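Local structure of xyloglucan-specific endo-beta-1,4-glucanase (Uncultured bacterium, 4W88) at residues A[220-225]-A[254-259]; A[210-215]-A[258-263]; A[244-249]-A[291-296]; A[272-277]-A[281-286]. The protein probably hydrolyses the beta-1,4-glucan backbone of xyloglucan as a family GH5 endo-glucanase and binds a xyloglucan oligosaccharide. The protein carries 1 engineered substitution. One frame throughout, in Å; residues are numbered along the deposited sequence.

How the interactions relate
Interactions 1, 2 and 3 all use helix 246-261, in its second half, at its end and at its start. Interaction 1 is a buried, purely apolar contact of that helix with barrel strand 218-223. Interaction 2 meets a partly exposed loop, and is also apolar but smaller. Interaction 3, again buried, joins the same helix to helix 280-295 through a threonine, so a polar atom sits in a largely aliphatic contact. Interaction 4 is the largest and mostly buried; it packs the start of helix 280-295 against the loop before it. Val220 links interactions 1 and 2, the Thr224-Thr272 bond links 1 and 4, and Ile249 on Trp286 links 3 and 4.

Interaction 1. Residues A[220-225]-A[254-259]; sequences VALHTY and NNIKKY
Leu222 and Ile256 meet tip to tip between a barrel strand and the helix that covers it. The apolar contact is nearly the whole of the interaction. Leu222 CD1 is 3.7 Å from Ile256 CG1. The same methyl, Leu222 CD1, lies 3.8 Å from Ile256 CD1, so it sits against the end of the isoleucine's longer branch. Ile256 CG2 comes less close, at 4.2 Å from Leu222 CD1. Ile256 holds CG1 anti to its carbonyl carbon (chi1 -65°), which carries the longer branch out from the helix toward the strand. A second, looser methyl contact lies two residues further along the chain, where Thr224 CG2 is 4.4 Å from Ile256 CD1.

The polar groups nearby are engaged outside this pair of segments. Thr224 turns its methyl to the helix, while its OG1 is hydrogen-bonded to the hydroxyl of Tyr290. The His223 imidazole is hydrogen-bonded to Glu149 and Thr270. Tyr225 touches the bound glucose and belongs to the glycan pocket.

The backbones stay well apart, with Leu222 CA and Ile256 CA 9.2 Å from each other. This is the strand-to-helix layer of a (beta/alpha)8 TIM barrel: strand 218-223 is the sixth strand, and helix 246-261 packs on its outer surface. Leu222 also bonds through its backbone to Val268 and Thr270 of the next strand.

With only methyl and methylene groups meeting across it, the contact depends on close fit and the exclusion of water, and gives the helix no directional bond to the strand.

Interaction 2. Residues A[210-215]-A[258-263]; sequences LEIPSD and KYLIDK
Leu260 meets Ile212 and Leu210 at the end of helix 246-261, and one methyl makes both contacts. The Leu260 and Ile212 side chains cross at an oblique angle, with Leu260 CD2 4.0 Å from Ile212 CD1. Leu260 CD2 is 4.4 Å from Leu210 CD2, a looser touch. In Ile212, chi1 of -54° sets CG1 beside the backbone N, and chi2 of -58° then turns CD1 to the leucine. The backbones keep their distance: Ile212 CA and Leu260 CA are 9.2 Å apart.

Other apolar groups close in around these three. Leu207 of helix 204-208 also touches Leu260, and Ile265 touches Ile212. Val220 of the barrel strand packs on both leucines.

Polar bonds hold each segment separately. On the loop side, Glu211 pairs with Lys175 and Asp215 with Arg182. On the helix side, Asp262 forms a salt bridge with Lys257, five residues earlier, and a weak backbone bond of 3.1 Å runs from Lys263 N to Leu260 O. The contact thus joins the loop between helix 204-208 and strand 218-223 to the C-terminal part of helix 246-261, on the outside of the barrel.

The chemistry is split. Aliphatic side chains meet across the contact, while Glu211 and Asp215 tie the loop to other parts of the chain and the Asp262 bridge stays local to the helix end. Loop and helix therefore adhere here by apolar burial alone.

Interaction 3. Residues A[244-249]-A[291-296]; sequences SKKNDI and VGTLDQ
Thr293 points its side chain at helix 246-261, and Ile249 lies at an angle across it. The CG2 methyl of Ile249 does the touching. Ile249 CG2 is 3.8 Å from Thr293 OG1 and 4.1 Å from Thr293 CB. In Ile249 this methyl stands anti to the backbone N, with CG1 beside the backbone N and anti to the carbonyl carbon (chi1 -63°). Ile249 CD1 goes to Trp286 instead.

Lys246 comes in beside it. Its chain is fully extended and runs past Thr293 in the opposite direction, so the touch is made by a methylene: Lys246 CE is 4.0 Å from Thr293 OG1. The ammonium continues to a long, weak ion pair with Asp289.

The threonine hydroxyl is therefore flanked by carbon from two residues. It is satisfied along its own helix, by a hydrogen bond to the carbonyl oxygen of Asp289. This is a contact between neighbouring helices of the (beta/alpha)8 barrel's outer layer: the first turn of helix 246-261 meets the last turns of helix 280-295. Ile249 CA and Thr293 CA come within 7.8 Å, close enough for Thr293 to reach Ile249 directly. Tyr253, one turn on from Ile249, also packs on Thr293.

Within 244-249, Asn247 ND2 donates to Ser244 O at 2.7 Å. The bond is bent, with 137° at the hydrogen, and the donor is tilted out of the carbonyl plane.

Interaction 4. Residues A[272-277]-A[281-286]; sequences TGAQFK and EDIVRW
Thr272 OG1 is hydrogen-bonded to the carbonyl oxygen of Thr224 and lies at the edge of the Trp286 ring, in its plane, 3.8 Å from Trp286 CH2. Thr272 holds OG1 anti to the backbone N (chi1 -170°), which puts the oxygen at this rim. Gly273 O also approaches CH2. Gly273 has backbone angles at which a side chain would strike the preceding carbonyl.

Over one face of the indole sits Ala274 CB, offset toward the rim and 4.0 Å from Trp286 CZ3. The same methyl touches Ile283 CG1. Trp286 is fixed from its other end as well, since NE1 is hydrogen-bonded to Thr226 O. Replacing Trp286 with an alanine is likely to open a gap beside Thr272 and under the Ala274 methyl, and to leave the carbonyl of Thr226 without its indole partner.

Ile283 fills the next position. Ile283 CD1 reaches 3.6 Å from Gln275 O and 4.0 Å from Phe276 CA. The Ile283 and Phe276 side chains cross at about a right angle, with Ile283 CD1 against the ring. Within the helix, Arg285 NH2 meets Asp282 OD1 in a salt bridge from above the carboxylate plane, 3.0 Å away; Trp241 N also bonds OD1.

The loop comes straight off barrel strand 267-272 and turns back onto helix 280-295, the strand-to-helix connection of one beta/alpha unit. Helix 329-336 covers Phe276 and Ile283 through Ile331, helix 228-231 adds Phe230 against Ala274 and Ile283, and strand 300-305 lies beside Thr272.

Interaction 1. Residues A[220-225]-A[254-259]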
# COMPACT_ATOMS: atom_id res chain seq x y z
N VAL A 220 8.26 -3.69 -6.72
CA VAL A 220 7.92 -2.29 -6.90
C VAL A 220 6.38 -2.08 -6.74
O VAL A 220 5.59 -2.76 -7.40
CB VAL A 220 8.37 -1.75 -8.25
CG1 VAL A 220 7.95 -0.27 -8.39
CG2 VAL A 220 9.89 -1.92 -8.40
N ALA A 221 6.02 -1.19 -5.81
CA ALA A 221 4.67 -0.83 -5.50
C ALA A 221 4.30 0.47 -6.26
O ALA A 221 5.10 1.45 -6.35
CB ALA A 221 4.49 -0.62 -4.01
N LEU A 222 3.09 0.41 -6.80
CA LEU A 222 2.40 1.53 -7.44
C LEU A 222 1.00 1.66 -6.90
O LEU A 222 0.43 0.69 -6.48
CB LEU A 222 2.40 1.35 -8.99
CG LEU A 222 3.79 1.19 -9.56
CD1 LEU A 222 3.65 0.72 -10.97
CD2 LEU A 222 4.64 2.50 -9.48
N HIS A 223 0.41 2.86 -7.02
CA HIS A 223 -0.98 3.05 -6.73
C HIS A 223 -1.65 3.55 -7.99
O HIS A 223 -1.22 4.53 -8.56
CB HIS A 223 -1.22 4.05 -5.62
CG HIS A 223 -0.72 3.63 -4.29
ND1 HIS A 223 -0.67 4.47 -3.18
CD2 HIS A 223 -0.28 2.42 -3.86
CE1 HIS A 223 -0.21 3.78 -2.16
NE2 HIS A 223 0.01 2.55 -2.54
N THR A 224 -2.71 2.84 -8.41
CA THR A 224 -3.32 3.09 -9.68
C THR A 224 -4.83 3.07 -9.55
O THR A 224 -5.51 2.07 -9.86
CB THR A 224 -2.85 2.19 -10.83
OG1 THR A 224 -2.98 0.81 -10.48
CG2 THR A 224 -1.48 2.49 -11.17
N TYR A 225 -5.33 4.16 -9.05
CA TYR A 225 -6.81 4.36 -8.98
C TYR A 225 -7.35 4.91 -10.31
O TYR A 225 -7.89 6.04 -10.38
CB TYR A 225 -7.12 5.34 -7.88
CG TYR A 225 -6.86 4.89 -6.44
CD1 TYR A 225 -5.60 5.09 -5.79
CD2 TYR A 225 -7.90 4.40 -5.65
CE1 TYR A 225 -5.42 4.73 -4.45
CE2 TYR A 225 -7.73 4.08 -4.31
CZ TYR A 225 -6.47 4.28 -3.69
OH TYR A 225 -6.36 3.98 -2.37
N ASN A 254 0.61 -0.19 -19.95
CA ASN A 254 1.69 -0.47 -20.91
C ASN A 254 3.01 0.16 -20.50
O ASN A 254 4.08 -0.37 -20.80
CB ASN A 254 1.23 -0.10 -22.30
CG ASN A 254 0.21 -1.10 -22.82
OD1 ASN A 254 0.06 -2.23 -22.30
ND2 ASN A 254 -0.52 -0.71 -23.81
N ASN A 255 2.96 1.26 -19.77
CA ASN A 255 4.19 1.79 -19.22
C ASN A 255 4.75 0.93 -18.08
O ASN A 255 5.97 0.71 -17.99
CB ASN A 255 3.98 3.22 -18.77
CG ASN A 255 4.02 4.17 -19.94
OD1 ASN A 255 4.63 3.91 -21.00
ND2 ASN A 255 3.37 5.27 -19.78
N ILE A 256 3.87 0.44 -17.22
CA ILE A 256 4.27 -0.48 -16.17
C ILE A 256 4.92 -1.74 -16.80
O ILE A 256 5.98 -2.19 -16.33
CB ILE A 256 3.08 -0.82 -15.27
CG1 ILE A 256 2.62 0.46 -14.51
CG2 ILE A 256 3.47 -1.87 -14.24
CD1 ILE A 256 1.24 0.41 -13.87
N LYS A 257 4.32 -2.26 -17.87
CA LYS A 257 4.89 -3.36 -18.63
C LYS A 257 6.31 -3.02 -19.21
O LYS A 257 7.27 -3.78 -19.06
CB LYS A 257 3.91 -3.76 -19.76
CG LYS A 257 3.14 -5.05 -19.45
CD LYS A 257 2.40 -5.63 -20.67
CE LYS A 257 3.26 -6.54 -21.48
NZ LYS A 257 3.48 -7.84 -20.82
N LYS A 258 6.41 -1.88 -19.90
CA LYS A 258 7.66 -1.49 -20.56
C LYS A 258 8.79 -1.41 -19.54
O LYS A 258 9.91 -1.89 -19.77
CB LYS A 258 7.46 -0.11 -21.17
CG LYS A 258 8.46 0.39 -22.19
CD LYS A 258 7.72 1.49 -22.97
CE LYS A 258 8.41 1.90 -24.24
NZ LYS A 258 9.44 2.91 -23.91
N TYR A 259 8.54 -0.78 -18.42
CA TYR A 259 9.66 -0.47 -17.52
C TYR A 259 9.90 -1.47 -16.41
O TYR A 259 10.98 -1.49 -15.84
CB TYR A 259 9.44 0.91 -16.92
CG TYR A 259 9.67 2.04 -17.89
CD1 TYR A 259 10.95 2.56 -18.07
CD2 TYR A 259 8.64 2.58 -18.65
CE1 TYR A 259 11.18 3.58 -18.96
CE2 TYR A 259 8.89 3.60 -19.57
CZ TYR A 259 10.16 4.08 -19.70
OH TYR A 259 10.49 5.07 -20.55

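Interaction 2. Residues A[210-215]-A[258-263]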
# COMPACT_ATOMS: atom_id res chain seq x y z
N LEU A 210 13.30 5.43 -11.96
CA LEU A 210 13.35 4.54 -10.79
C LEU A 210 14.53 3.60 -10.90
O LEU A 210 14.65 2.84 -11.84
CB LEU A 210 12.10 3.69 -10.69
CG LEU A 210 12.01 2.74 -9.48
CD1 LEU A 210 11.79 3.50 -8.17
CD2 LEU A 210 10.89 1.76 -9.70
N GLU A 211 15.41 3.64 -9.92
CA GLU A 211 16.54 2.70 -9.84
C GLU A 211 16.07 1.37 -9.35
O GLU A 211 15.31 1.29 -8.37
CB GLU A 211 17.56 3.23 -8.86
CG GLU A 211 18.85 2.50 -8.84
CD GLU A 211 19.84 3.14 -7.90
OE1 GLU A 211 19.78 4.38 -7.66
OE2 GLU A 211 20.65 2.36 -7.37
N ILE A 212 16.49 0.31 -10.03
CA ILE A 212 16.07 -1.02 -9.61
C ILE A 212 17.20 -1.63 -8.79
O ILE A 212 18.29 -1.89 -9.31
CB ILE A 212 15.79 -1.91 -10.82
CG1 ILE A 212 14.79 -1.25 -11.78
CG2 ILE A 212 15.38 -3.32 -10.39
CD1 ILE A 212 13.47 -0.91 -11.15
N PRO A 213 16.95 -1.97 -7.53
CA PRO A 213 18.00 -2.60 -6.75
C PRO A 213 18.49 -3.93 -7.30
O PRO A 213 17.72 -4.71 -7.86
CB PRO A 213 17.30 -2.87 -5.43
CG PRO A 213 16.17 -1.89 -5.38
CD PRO A 213 15.71 -1.87 -6.76
N SER A 214 19.79 -4.18 -7.12
CA SER A 214 20.32 -5.50 -7.46
C SER A 214 19.79 -6.60 -6.49
O SER A 214 19.84 -7.82 -6.81
CB SER A 214 21.85 -5.46 -7.58
OG SER A 214 22.35 -5.04 -6.32
N ASP A 215 19.28 -6.24 -5.32
CA ASP A 215 18.73 -7.24 -4.38
C ASP A 215 17.62 -8.01 -5.12
O ASP A 215 16.72 -7.40 -5.68
CB ASP A 215 18.20 -6.50 -3.18
CG ASP A 215 17.73 -7.38 -2.06
OD1 ASP A 215 16.90 -8.26 -2.26
OD2 ASP A 215 18.13 -7.07 -0.93
N LYS A 258 6.41 -1.88 -19.90
CA LYS A 258 7.66 -1.49 -20.56
C LYS A 258 8.79 -1.41 -19.54
O LYS A 258 9.91 -1.89 -19.77
CB LYS A 258 7.46 -0.11 -21.17
CG LYS A 258 8.46 0.39 -22.19
CD LYS A 258 7.72 1.49 -22.97
CE LYS A 258 8.41 1.90 -24.24
NZ LYS A 258 9.44 2.91 -23.91
N TYR A 259 8.54 -0.78 -18.42
CA TYR A 259 9.66 -0.47 -17.52
C TYR A 259 9.90 -1.47 -16.41
O TYR A 259 10.98 -1.49 -15.84
CB TYR A 259 9.44 0.91 -16.92
CG TYR A 259 9.67 2.04 -17.89
CD1 TYR A 259 10.95 2.56 -18.07
CD2 TYR A 259 8.64 2.58 -18.65
CE1 TYR A 259 11.18 3.58 -18.96
CE2 TYR A 259 8.89 3.60 -19.57
CZ TYR A 259 10.16 4.08 -19.70
OH TYR A 259 10.49 5.07 -20.55
N LEU A 260 8.90 -2.31 -16.12
CA LEU A 260 8.97 -3.22 -14.97
C LEU A 260 8.65 -4.66 -15.37
O LEU A 260 9.52 -5.53 -15.33
CB LEU A 260 8.06 -2.70 -13.80
CG LEU A 260 8.48 -1.36 -13.19
CD1 LEU A 260 7.43 -0.79 -12.21
CD2 LEU A 260 9.79 -1.48 -12.48
N ILE A 261 7.43 -4.93 -15.80
CA ILE A 261 7.00 -6.32 -15.94
C ILE A 261 7.83 -6.98 -17.01
O ILE A 261 8.28 -8.14 -16.84
CB ILE A 261 5.50 -6.42 -16.29
CG1 ILE A 261 4.66 -5.87 -15.14
CG2 ILE A 261 5.11 -7.84 -16.66
CD1 ILE A 261 3.22 -5.59 -15.52
N ASP A 262 8.03 -6.30 -18.13
CA ASP A 262 8.76 -6.94 -19.26
C ASP A 262 10.30 -6.97 -19.09
O ASP A 262 11.02 -7.55 -19.84
CB ASP A 262 8.37 -6.31 -20.57
CG ASP A 262 6.91 -6.58 -20.97
OD1 ASP A 262 6.19 -7.49 -20.42
OD2 ASP A 262 6.47 -5.86 -21.87
N LYS A 263 10.74 -6.33 -18.02
CA LYS A 263 12.07 -6.49 -17.59
C LYS A 263 12.20 -7.49 -16.45
O LYS A 263 13.29 -7.64 -15.88
CB LYS A 263 12.62 -5.15 -17.11
CG LYS A 263 12.69 -4.03 -18.13
CD LYS A 263 13.53 -2.94 -17.46
CE LYS A 263 13.67 -1.66 -18.25
NZ LYS A 263 14.32 -1.93 -19.56

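Interaction 3. Residues A[244-249]-A[291-296]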
# COMPACT_ATOMS: atom_id res chain seq x y z
N SER A 244 -15.48 2.84 -22.40
CA SER A 244 -14.92 3.84 -23.29
C SER A 244 -13.61 4.45 -22.77
O SER A 244 -12.80 4.91 -23.56
CB SER A 244 -15.93 4.97 -23.57
OG SER A 244 -16.10 5.79 -22.44
N LYS A 245 -13.43 4.45 -21.45
CA LYS A 245 -12.19 4.96 -20.85
C LYS A 245 -11.22 3.86 -20.44
O LYS A 245 -10.25 4.14 -19.69
CB LYS A 245 -12.46 5.88 -19.64
CG LYS A 245 -13.31 7.10 -19.91
CD LYS A 245 -12.49 8.31 -20.29
CE LYS A 245 -12.07 8.28 -21.72
NZ LYS A 245 -11.53 9.63 -22.04
N LYS A 246 -11.42 2.64 -20.95
CA LYS A 246 -10.49 1.53 -20.63
C LYS A 246 -9.06 1.86 -21.11
O LYS A 246 -8.05 1.42 -20.51
CB LYS A 246 -10.95 0.18 -21.19
CG LYS A 246 -10.00 -0.97 -20.85
CD LYS A 246 -10.50 -2.30 -21.39
CE LYS A 246 -9.72 -3.48 -20.86
NZ LYS A 246 -10.38 -4.72 -21.34
N ASN A 247 -8.99 2.60 -22.21
CA ASN A 247 -7.68 3.10 -22.72
C ASN A 247 -6.81 3.81 -21.65
O ASN A 247 -5.57 3.73 -21.72
CB ASN A 247 -7.89 4.01 -23.95
CG ASN A 247 -9.08 4.98 -23.74
OD1 ASN A 247 -9.00 5.97 -22.98
ND2 ASN A 247 -10.21 4.65 -24.36
N ASP A 248 -7.44 4.50 -20.71
CA ASP A 248 -6.67 5.14 -19.63
C ASP A 248 -5.95 4.07 -18.81
O ASP A 248 -4.78 4.28 -18.35
CB ASP A 248 -7.57 5.96 -18.72
CG ASP A 248 -8.04 7.27 -19.37
OD1 ASP A 248 -7.79 7.57 -20.53
OD2 ASP A 248 -8.69 8.03 -18.69
N ILE A 249 -6.66 2.96 -18.57
CA ILE A 249 -6.08 1.86 -17.82
C ILE A 249 -4.95 1.21 -18.62
O ILE A 249 -3.82 1.01 -18.12
CB ILE A 249 -7.11 0.82 -17.48
CG1 ILE A 249 -8.19 1.38 -16.56
CG2 ILE A 249 -6.46 -0.35 -16.78
CD1 ILE A 249 -9.45 0.48 -16.40
N VAL A 291 -8.95 -5.00 -13.00
CA VAL A 291 -8.30 -6.20 -12.49
C VAL A 291 -7.98 -7.17 -13.60
O VAL A 291 -6.91 -7.81 -13.61
CB VAL A 291 -9.06 -6.82 -11.31
CG1 VAL A 291 -8.29 -8.02 -10.74
CG2 VAL A 291 -9.29 -5.75 -10.22
N GLY A 292 -8.89 -7.27 -14.57
CA GLY A 292 -8.61 -8.05 -15.79
C GLY A 292 -7.31 -7.67 -16.53
O GLY A 292 -6.56 -8.57 -17.04
N THR A 293 -7.00 -6.39 -16.53
CA THR A 293 -5.80 -5.89 -17.12
C THR A 293 -4.57 -6.40 -16.31
O THR A 293 -3.61 -6.91 -16.89
CB THR A 293 -5.78 -4.35 -17.22
OG1 THR A 293 -6.80 -3.91 -18.12
CG2 THR A 293 -4.40 -3.84 -17.75
N LEU A 294 -4.64 -6.30 -14.98
CA LEU A 294 -3.56 -6.80 -14.09
C LEU A 294 -3.34 -8.30 -14.23
O LEU A 294 -2.18 -8.78 -14.27
CB LEU A 294 -3.87 -6.46 -12.64
CG LEU A 294 -3.88 -4.98 -12.31
CD1 LEU A 294 -4.15 -4.83 -10.82
CD2 LEU A 294 -2.68 -4.17 -12.77
N ASP A 295 -4.46 -9.01 -14.35
CA ASP A 295 -4.41 -10.49 -14.43
C ASP A 295 -3.68 -11.00 -15.66
O ASP A 295 -3.20 -12.13 -15.69
CB ASP A 295 -5.81 -11.08 -14.37
CG ASP A 295 -6.45 -10.92 -13.00
OD1 ASP A 295 -5.70 -10.71 -12.00
OD2 ASP A 295 -7.70 -11.07 -12.92
N GLN A 296 -3.57 -10.19 -16.69
CA GLN A 296 -2.86 -10.65 -17.90
C GLN A 296 -1.45 -11.05 -17.58
O GLN A 296 -0.88 -11.89 -18.29
CB GLN A 296 -2.76 -9.53 -18.90
CG GLN A 296 -4.09 -8.97 -19.36
CD GLN A 296 -3.85 -7.78 -20.26
OE1 GLN A 296 -3.42 -6.65 -19.84
NE2 GLN A 296 -4.04 -8.03 -21.52

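Interaction 4. Residues A[272-277]-A[281-286]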
# COMPACT_ATOMS: atom_id res chain seq x y z
N THR A 272 -5.68 0.45 -4.83
CA THR A 272 -6.61 0.86 -5.86
C THR A 272 -8.03 0.67 -5.29
O THR A 272 -8.22 0.23 -4.14
CB THR A 272 -6.40 0.05 -7.15
OG1 THR A 272 -7.19 0.65 -8.24
CG2 THR A 272 -6.76 -1.40 -6.95
N GLY A 273 -9.03 1.05 -6.07
CA GLY A 273 -10.42 0.98 -5.64
C GLY A 273 -11.23 2.08 -6.31
O GLY A 273 -10.67 2.92 -7.02
N ALA A 274 -12.56 2.08 -6.12
CA ALA A 274 -13.43 3.09 -6.68
C ALA A 274 -14.42 3.54 -5.62
O ALA A 274 -15.03 2.73 -4.99
CB ALA A 274 -14.15 2.47 -7.86
N GLN A 275 -14.55 4.83 -5.43
CA GLN A 275 -15.50 5.32 -4.48
C GLN A 275 -16.92 5.00 -4.96
O GLN A 275 -17.24 5.04 -6.16
CB GLN A 275 -15.36 6.83 -4.26
CG GLN A 275 -14.07 7.21 -3.57
CD GLN A 275 -13.83 8.70 -3.46
OE1 GLN A 275 -14.76 9.48 -3.21
NE2 GLN A 275 -12.58 9.10 -3.63
N PHE A 276 -17.72 4.58 -4.00
CA PHE A 276 -19.10 4.22 -4.24
C PHE A 276 -19.94 5.44 -4.57
O PHE A 276 -20.04 6.36 -3.75
CB PHE A 276 -19.78 3.45 -3.08
CG PHE A 276 -21.17 2.99 -3.42
CD1 PHE A 276 -21.34 2.02 -4.44
CD2 PHE A 276 -22.28 3.47 -2.76
CE1 PHE A 276 -22.61 1.60 -4.82
CE2 PHE A 276 -23.57 3.01 -3.11
CZ PHE A 276 -23.71 2.07 -4.14
N LYS A 277 -20.53 5.44 -5.76
CA LYS A 277 -21.31 6.60 -6.28
C LYS A 277 -22.70 6.15 -6.75
O LYS A 277 -23.16 6.54 -7.82
CB LYS A 277 -20.57 7.23 -7.47
CG LYS A 277 -19.17 7.78 -7.24
CD LYS A 277 -18.47 8.11 -8.55
CE LYS A 277 -17.07 8.63 -8.24
NZ LYS A 277 -16.51 9.27 -9.48
N GLU A 281 -23.30 -1.40 -10.55
CA GLU A 281 -23.05 -2.10 -11.84
C GLU A 281 -21.84 -1.51 -12.60
O GLU A 281 -21.10 -2.21 -13.31
CB GLU A 281 -24.29 -2.04 -12.74
CG GLU A 281 -25.46 -2.78 -12.13
CD GLU A 281 -26.46 -1.80 -11.53
OE1 GLU A 281 -27.68 -1.81 -12.06
OE2 GLU A 281 -26.04 -1.05 -10.51
N ASP A 282 -21.66 -0.19 -12.51
CA ASP A 282 -20.51 0.43 -13.14
C ASP A 282 -19.19 0.04 -12.48
O ASP A 282 -18.20 -0.24 -13.17
CB ASP A 282 -20.66 1.97 -13.12
CG ASP A 282 -21.89 2.41 -13.82
OD1 ASP A 282 -21.86 2.42 -15.06
OD2 ASP A 282 -22.90 2.72 -13.17
N ILE A 283 -19.19 0.03 -11.17
CA ILE A 283 -17.99 -0.42 -10.48
C ILE A 283 -17.65 -1.89 -10.81
O ILE A 283 -16.48 -2.20 -11.04
CB ILE A 283 -18.04 -0.14 -8.96
CG1 ILE A 283 -18.06 1.37 -8.71
CG2 ILE A 283 -16.91 -0.86 -8.25
CD1 ILE A 283 -18.29 1.77 -7.26
N VAL A 284 -18.66 -2.78 -10.80
CA VAL A 284 -18.42 -4.13 -11.25
C VAL A 284 -17.76 -4.20 -12.63
O VAL A 284 -16.81 -4.99 -12.83
CB VAL A 284 -19.72 -4.97 -11.17
CG1 VAL A 284 -19.54 -6.36 -11.81
CG2 VAL A 284 -20.17 -5.07 -9.68
N ARG A 285 -18.27 -3.44 -13.61
CA ARG A 285 -17.65 -3.41 -14.92
C ARG A 285 -16.22 -2.86 -14.91
O ARG A 285 -15.31 -3.39 -15.58
CB ARG A 285 -18.52 -2.59 -15.89
CG ARG A 285 -19.83 -3.28 -16.26
CD ARG A 285 -20.48 -2.63 -17.48
NE ARG A 285 -21.15 -1.40 -17.05
CZ ARG A 285 -22.37 -1.32 -16.53
NH1 ARG A 285 -23.11 -2.38 -16.38
NH2 ARG A 285 -22.85 -0.15 -16.16
N TRP A 286 -15.99 -1.82 -14.12
CA TRP A 286 -14.65 -1.25 -14.01
C TRP A 286 -13.67 -2.28 -13.45
O TRP A 286 -12.55 -2.41 -13.96
CB TRP A 286 -14.69 -0.01 -13.12
CG TRP A 286 -13.33 0.54 -12.82
CD1 TRP A 286 -12.52 1.30 -13.64
CD2 TRP A 286 -12.59 0.30 -11.63
NE1 TRP A 286 -11.32 1.54 -13.02
CE2 TRP A 286 -11.35 0.95 -11.77
CE3 TRP A 286 -12.87 -0.39 -10.46
CZ2 TRP A 286 -10.36 0.88 -10.77
CZ3 TRP A 286 -11.91 -0.47 -9.49
CH2 TRP A 286 -10.68 0.18 -9.63